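Local coordinates for cyclase (Streptomyces sp. R1128, PDB 3TFZ), which probably cyclises and aromatises a poly-beta-ketone intermediate of the R1128 polyketide pathway, as an aromatase/cyclase of the Bet v 1-like superfamily, at residues Asp32-Pro35 with Pro36-Lys39; Asp70-Pro73 with Ala74-Val77; Leu154-Ala157 with Glu158-Val161. All coordinates share one frame; numbering follows the deposited sequence.

Interaction 1: Asp32-Pro35 with Pro36-Lys39; sequences DIFP and PTEK. With K (potassium ion), chain G.
F34 and P35 meet P36, T37 and E38 round a turn in which carbonyl oxygens from both halves close on one potassium ion. Just before the turn, at the end of helix 30-33, the carbonyl O of D32 accepts a hydrogen bond of 2.6 Å from a water that is a ligand of the ion. F34 is the first residue to leave helical geometry, and its O binds the potassium at 2.7 Å. Its side chain lies alongside that of T37, with F34 CB 3.3 Å from T37 OG1. The ring, with CG anti to the carbonyl carbon (chi1 -69°), is directed away from the turn and packs on A152 and V153 of helix 131-164. P35 adds a longer metal contact through its O, 3.2 Å from the ion, while its ring lies beside that of P36, CD to CD 3.5 Å. T37 O binds the potassium at 2.6 Å. T37 O lies 3.3 Å from F34 O, two acceptors whose closeness the shared cation probably offsets. A31 O is a further ligand. This is a potassium site built from main-chain carbonyls and a water where helix 30-33 passes into strand 37-46 of the helix-grip fold.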
loop_
_atom_site.group_PDB
_atom_site.type_symbol
_atom_site.label_atom_id
_atom_site.label_comp_id
_atom_site.label_asym_id
_atom_site.label_seq_id
_atom_site.Cartn_x
_atom_site.Cartn_y
_atom_site.Cartn_z
ATOM N N ASP A 32 14.450 11.492 -15.502
ATOM C CA ASP A 32 13.294 11.606 -16.441
ATOM C C ASP A 32 11.934 11.170 -15.904
ATOM O O ASP A 32 10.973 11.867 -16.127
ATOM C CB ASP A 32 13.593 10.861 -17.741
ATOM C CG ASP A 32 14.786 11.425 -18.435
ATOM O OD1 ASP A 32 15.567 10.603 -18.998
ATOM O OD2 ASP A 32 14.957 12.686 -18.374
ATOM N N ILE A 33 11.895 10.067 -15.174
ATOM C CA ILE A 33 10.681 9.323 -14.761
ATOM C C ILE A 33 10.152 9.814 -13.370
ATOM O O ILE A 33 8.930 9.737 -13.083
ATOM C CB ILE A 33 11.116 7.779 -14.889
ATOM C CG1 ILE A 33 11.123 7.376 -16.352
ATOM C CG2 ILE A 33 10.614 6.680 -13.799
ATOM C CD1 ILE A 33 12.097 6.242 -16.602
ATOM N N PHE A 34 11.033 10.372 -12.529
ATOM C CA PHE A 34 10.629 10.842 -11.161
ATOM C C PHE A 34 10.663 12.295 -11.166
ATOM O O PHE A 34 11.728 12.841 -11.348
ATOM C CB PHE A 34 11.519 10.330 -10.038
ATOM C CG PHE A 34 11.392 8.796 -9.781
ATOM C CD1 PHE A 34 12.173 7.917 -10.409
ATOM C CD2 PHE A 34 10.480 8.308 -8.930
ATOM C CE1 PHE A 34 12.042 6.563 -10.230
ATOM C CE2 PHE A 34 10.349 6.911 -8.753
ATOM C CZ PHE A 34 11.139 6.055 -9.378
ATOM N N PRO A 35 9.480 12.950 -11.145
ATOM C CA PRO A 35 9.487 14.431 -11.212
ATOM C C PRO A 35 10.349 15.138 -10.145
ATOM O O PRO A 35 11.061 16.080 -10.452
ATOM C CB PRO A 35 7.963 14.806 -11.206
ATOM C CG PRO A 35 7.295 13.453 -11.921
ATOM C CD PRO A 35 8.096 12.373 -11.192
ATOM N N PRO A 36 10.326 14.665 -8.897
ATOM C CA PRO A 36 11.162 15.474 -7.935
ATOM C C PRO A 36 12.651 15.139 -8.058
ATOM O O PRO A 36 13.481 15.936 -7.624
ATOM C CB PRO A 36 10.622 15.029 -6.542
ATOM C CG PRO A 36 9.347 14.123 -6.844
ATOM C CD PRO A 36 9.648 13.529 -8.236
ATOM N N THR A 37 12.996 13.986 -8.689
ATOM C CA THR A 37 14.402 13.675 -9.054
ATOM C C THR A 37 15.057 14.524 -10.140
ATOM O O THR A 37 14.653 14.390 -11.328
ATOM C CB THR A 37 14.557 12.221 -9.352
ATOM O OG1 THR A 37 13.981 11.602 -8.247
ATOM C CG2 THR A 37 16.095 11.775 -9.487
ATOM N N GLU A 38 16.003 15.385 -9.766
ATOM C CA GLU A 38 16.651 16.300 -10.723
ATOM C C GLU A 38 17.894 15.714 -11.435
ATOM O O GLU A 38 18.287 16.138 -12.512
ATOM C CB GLU A 38 17.072 17.608 -10.022
ATOM C CG GLU A 38 15.915 18.398 -9.389
ATOM C CD GLU A 38 14.794 18.768 -10.383
ATOM O OE1 GLU A 38 15.009 19.721 -11.194
ATOM O OE2 GLU A 38 13.703 18.101 -10.376
ATOM N N LYS A 39 18.530 14.743 -10.815
ATOM C CA LYS A 39 19.846 14.306 -11.259
ATOM C C LYS A 39 20.138 12.997 -10.586
ATOM O O LYS A 39 19.856 12.803 -9.404
ATOM C CB LYS A 39 20.937 15.343 -10.933
ATOM C CG LYS A 39 22.246 15.161 -11.680
ATOM C CD LYS A 39 23.385 16.072 -11.181
ATOM C CE LYS A 39 24.599 15.982 -12.184
ATOM N NZ LYS A 39 25.898 16.766 -11.808
HETATM K K K G . 12.605 14.850 -12.918
HETATM O O HOH W 1 10.409 13.913 -14.576
#

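Interaction 2: Asp70-Pro73 with Ala74-Val77; sequences DLDP and ARRV
D72 and V77 form an antiparallel hydrogen-bonded pair. D72 N donates to V77 O at 2.9 Å, and V77 N returns a straighter bond to D72 O (3.1 Å, 162° at the hydrogen). R75 N gives D72 O a weak bond and makes a better one to the side chain, reaching D72 OD2 at 3.0 Å from well above the carboxylate plane. D72 OD1 forms the salt bridge, R75 NH2 meeting it at 2.9 Å nearly along its C-O axis and R75 NE adding a weak bond. With D72 CG anti to the backbone N (chi1 -172°), the carboxylate reaches over the turn, and the bent R75 chain brings its guanidinium round to it, the two planes 80° apart. R76 and V77 both face D72, making a G1 beta bulge in the hairpin between strands 61-72 and 77-82; R76 takes the left-handed helical conformation of the bulge's first residue, a place usually held by glycine. Exchanging D72 for an alanine is likely to leave the R75 guanidinium without its counter-charge here and R75 N leaning on its weak backbone bond. R76 N is held weakly by P73 O at 3.3 Å, whereas the R76 guanidinium forms a salt bridge with D18.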
loop_
_atom_site.group_PDB
_atom_site.type_symbol
_atom_site.label_atom_id
_atom_site.label_comp_id
_atom_site.label_asym_id
_atom_site.label_seq_id
_atom_site.Cartn_x
_atom_site.Cartn_y
_atom_site.Cartn_z
ATOM N N ASP A 70 20.696 -2.990 -4.049
ATOM C CA ASP A 70 21.040 -4.367 -4.310
ATOM C C ASP A 70 19.925 -4.893 -5.146
ATOM O O ASP A 70 18.819 -4.971 -4.662
ATOM C CB ASP A 70 21.200 -5.146 -3.006
ATOM C CG ASP A 70 22.530 -4.714 -2.216
ATOM O OD1 ASP A 70 23.639 -4.642 -2.870
ATOM O OD2 ASP A 70 22.490 -4.413 -0.960
ATOM N N LEU A 71 20.177 -5.215 -6.408
ATOM C CA LEU A 71 19.108 -5.553 -7.326
ATOM C C LEU A 71 18.992 -7.085 -7.488
ATOM O O LEU A 71 19.991 -7.752 -7.684
ATOM C CB LEU A 71 19.345 -4.897 -8.718
ATOM C CG LEU A 71 19.207 -3.336 -8.921
ATOM C CD1 LEU A 71 20.499 -2.617 -8.568
ATOM C CD2 LEU A 71 18.845 -3.077 -10.383
ATOM N N ASP A 72 17.775 -7.624 -7.409
ATOM C CA ASP A 72 17.573 -9.080 -7.417
ATOM C C ASP A 72 16.392 -9.355 -8.333
ATOM O O ASP A 72 15.220 -9.383 -7.891
ATOM C CB ASP A 72 17.240 -9.522 -5.980
ATOM C CG ASP A 72 17.203 -11.023 -5.814
ATOM O OD1 ASP A 72 17.423 -11.486 -4.690
ATOM O OD2 ASP A 72 16.961 -11.741 -6.775
ATOM N N PRO A 73 16.678 -9.439 -9.641
ATOM C CA PRO A 73 15.618 -9.617 -10.615
ATOM C C PRO A 73 14.863 -10.953 -10.448
ATOM O O PRO A 73 13.698 -11.042 -10.815
ATOM C CB PRO A 73 16.360 -9.558 -11.953
ATOM C CG PRO A 73 17.824 -9.799 -11.634
ATOM C CD PRO A 73 18.031 -9.291 -10.272
ATOM N N ALA A 74 15.478 -11.978 -9.867
ATOM C CA ALA A 74 14.814 -13.281 -9.825
ATOM C C ALA A 74 13.780 -13.155 -8.702
ATOM O O ALA A 74 12.632 -13.637 -8.820
ATOM C CB ALA A 74 15.807 -14.406 -9.584
ATOM N N ARG A 75 14.171 -12.416 -7.677
ATOM C CA ARG A 75 13.350 -12.232 -6.471
ATOM C C ARG A 75 12.295 -11.061 -6.715
ATOM O O ARG A 75 11.238 -11.018 -6.069
ATOM C CB ARG A 75 14.301 -12.270 -5.200
ATOM C CG ARG A 75 13.680 -12.352 -3.864
ATOM C CD ARG A 75 14.125 -13.501 -2.878
ATOM N NE ARG A 75 15.531 -13.349 -2.801
ATOM C CZ ARG A 75 16.529 -14.147 -2.479
ATOM N NH1 ARG A 75 16.502 -15.375 -1.913
ATOM N NH2 ARG A 75 17.681 -13.581 -2.772
ATOM N N ARG A 76 12.514 -10.275 -7.803
ATOM C CA ARG A 76 11.891 -8.957 -8.146
ATOM C C ARG A 76 11.834 -7.965 -6.958
ATOM O O ARG A 76 10.746 -7.421 -6.616
ATOM C CB ARG A 76 10.513 -9.031 -8.789
ATOM C CG ARG A 76 10.259 -10.124 -9.777
ATOM C CD ARG A 76 8.711 -10.185 -10.063
ATOM N NE ARG A 76 8.382 -11.223 -11.006
ATOM C CZ ARG A 76 8.692 -11.182 -12.291
ATOM N NH1 ARG A 76 9.363 -10.169 -12.758
ATOM N NH2 ARG A 76 8.311 -12.145 -13.101
ATOM N N VAL A 77 13.011 -7.694 -6.420
ATOM C CA VAL A 77 13.169 -6.914 -5.253
ATOM C C VAL A 77 14.455 -6.024 -5.444
ATOM O O VAL A 77 15.491 -6.519 -5.947
ATOM C CB VAL A 77 13.402 -7.870 -4.020
ATOM C CG1 VAL A 77 14.040 -7.071 -2.847
ATOM C CG2 VAL A 77 12.079 -8.503 -3.562
#

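Interaction 3: Leu154-Ala157 with Glu158-Val161; sequences LGEA and ERRV
E156 reaches R159 and R160, three and four residues further along helix 131-164, and its carboxylate binds both in a salt-bridge network. Its CG stands anti to the backbone N (chi1 179°), and a bend at chi2 turns the carboxylate toward the two arginines. E156 OE1 offers its anti lone pair, away from the other oxygen, to R159 NH1 at 2.7 Å. E156 OE2 is gripped side-on by R160, by R160 NE at 2.7 Å and R160 NH2 at 2.9 Å, close to the guanidinium plane; that plane stands at 90° to the carboxylate. Three N-H groups thus share the negative charge, which probably favours the ionised form. The R159 guanidinium also lies with one face over the backbone, G155 O being 3.6 Å above its centre; a glycine there leaves room for this approach. Regular i to i+4 bonds carry the backbone, among them E158 N to L154 O and R159 N to G155 O. This is the long C-terminal helix that the curved sheet wraps in the helix-grip fold. On another flank the L154 methyl CD1 makes a van der Waals contact with the E158 carboxylate, 3.3 Å from E158 OE2, an oxygen that is hydrogen-bonded to A14 N. Apolar packing comes from A157, which rests on V20 and V13, and from V161, which touches L19 and places V161 CG2 3.6 Å from A157 O.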
loop_
_atom_site.group_PDB
_atom_site.type_symbol
_atom_site.label_atom_id
_atom_site.label_comp_id
_atom_site.label_asym_id
_atom_site.label_seq_id
_atom_site.Cartn_x
_atom_site.Cartn_y
_atom_site.Cartn_z
ATOM N N LEU A 154 4.478 3.513 -11.957
ATOM C CA LEU A 154 3.259 3.035 -12.568
ATOM C C LEU A 154 2.960 3.751 -13.870
ATOM O O LEU A 154 2.717 3.062 -14.863
ATOM C CB LEU A 154 2.117 3.170 -11.551
ATOM C CG LEU A 154 0.589 3.446 -11.644
ATOM C CD1 LEU A 154 -0.109 4.064 -12.949
ATOM C CD2 LEU A 154 -0.300 2.501 -10.846
ATOM N N GLY A 155 3.008 5.124 -13.873
ATOM C CA GLY A 155 2.778 5.960 -15.059
ATOM C C GLY A 155 3.748 5.507 -16.175
ATOM O O GLY A 155 3.353 5.313 -17.322
ATOM N N GLU A 156 4.994 5.307 -15.807
ATOM C CA GLU A 156 6.045 4.937 -16.743
ATOM C C GLU A 156 5.907 3.538 -17.333
ATOM O O GLU A 156 6.164 3.316 -18.537
ATOM C CB GLU A 156 7.414 5.094 -16.087
ATOM C CG GLU A 156 8.575 4.708 -17.013
ATOM C CD GLU A 156 8.707 5.534 -18.285
ATOM O OE1 GLU A 156 8.112 6.628 -18.422
ATOM O OE2 GLU A 156 9.450 5.089 -19.192
ATOM N N ALA A 157 5.556 2.569 -16.497
ATOM C CA ALA A 157 5.388 1.213 -16.996
ATOM C C ALA A 157 4.175 1.156 -17.940
ATOM O O ALA A 157 4.186 0.462 -18.983
ATOM C CB ALA A 157 5.266 0.138 -15.780
ATOM N N GLU A 158 3.108 1.815 -17.550
ATOM C CA GLU A 158 1.878 1.819 -18.354
ATOM C C GLU A 158 2.058 2.618 -19.733
ATOM O O GLU A 158 1.618 2.148 -20.782
ATOM C CB GLU A 158 0.696 2.311 -17.509
ATOM C CG GLU A 158 0.415 1.478 -16.287
ATOM C CD GLU A 158 -0.834 1.926 -15.489
ATOM O OE1 GLU A 158 -1.431 2.928 -15.885
ATOM O OE2 GLU A 158 -1.189 1.330 -14.434
ATOM N N ARG A 159 2.700 3.790 -19.706
ATOM C CA ARG A 159 3.267 4.479 -20.870
ATOM C C ARG A 159 3.974 3.536 -21.857
ATOM O O ARG A 159 3.868 3.714 -23.049
ATOM C CB ARG A 159 4.369 5.354 -20.307
ATOM C CG ARG A 159 4.725 6.444 -21.078
ATOM C CD ARG A 159 5.463 7.597 -20.284
ATOM N NE ARG A 159 4.587 8.249 -19.315
ATOM C CZ ARG A 159 4.906 8.542 -18.035
ATOM N NH1 ARG A 159 6.141 8.292 -17.517
ATOM N NH2 ARG A 159 3.973 9.147 -17.268
ATOM N N ARG A 160 4.821 2.647 -21.350
ATOM C CA ARG A 160 5.556 1.674 -22.132
ATOM C C ARG A 160 4.729 0.536 -22.725
ATOM O O ARG A 160 5.024 0.085 -23.812
ATOM C CB ARG A 160 6.723 1.069 -21.327
ATOM C CG ARG A 160 7.705 2.110 -20.915
ATOM C CD ARG A 160 9.000 1.507 -20.625
ATOM N NE ARG A 160 9.835 2.516 -19.969
ATOM C CZ ARG A 160 11.132 2.356 -19.659
ATOM N NH1 ARG A 160 11.775 1.190 -19.892
ATOM N NH2 ARG A 160 11.783 3.363 -19.101
ATOM N N VAL A 161 3.746 0.046 -21.977
ATOM C CA VAL A 161 2.687 -0.758 -22.542
ATOM C C VAL A 161 1.965 -0.085 -23.725
ATOM O O VAL A 161 1.739 -0.782 -24.761
ATOM C CB VAL A 161 1.600 -1.252 -21.481
ATOM C CG1 VAL A 161 0.502 -2.055 -22.253
ATOM C CG2 VAL A 161 2.228 -2.119 -20.446
#

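How the interactions relate
Interactions 1 and 3 touch directly: I33 CG1 packs on E156 CD at 3.6 Å, and I33 CD1 lies 3.8 Å from R160 NH2, so helix 30-33, which leads into the potassium turn and gives it A31 O, rests against the salt-bridged flank of helix 131-164. Their centres are about 16 Å apart. Potassium itself belongs to interaction 1, with the R159 side chain about 10 Å from it. Interaction 2 touches neither of the others, its nearest atoms being about 12 Å from interaction 1 and about 11 Å from interaction 3. Its link to interaction 1 is the shared antiparallel sheet, while helix 17-25 has side-chain contacts with both 70-77 and 154-161.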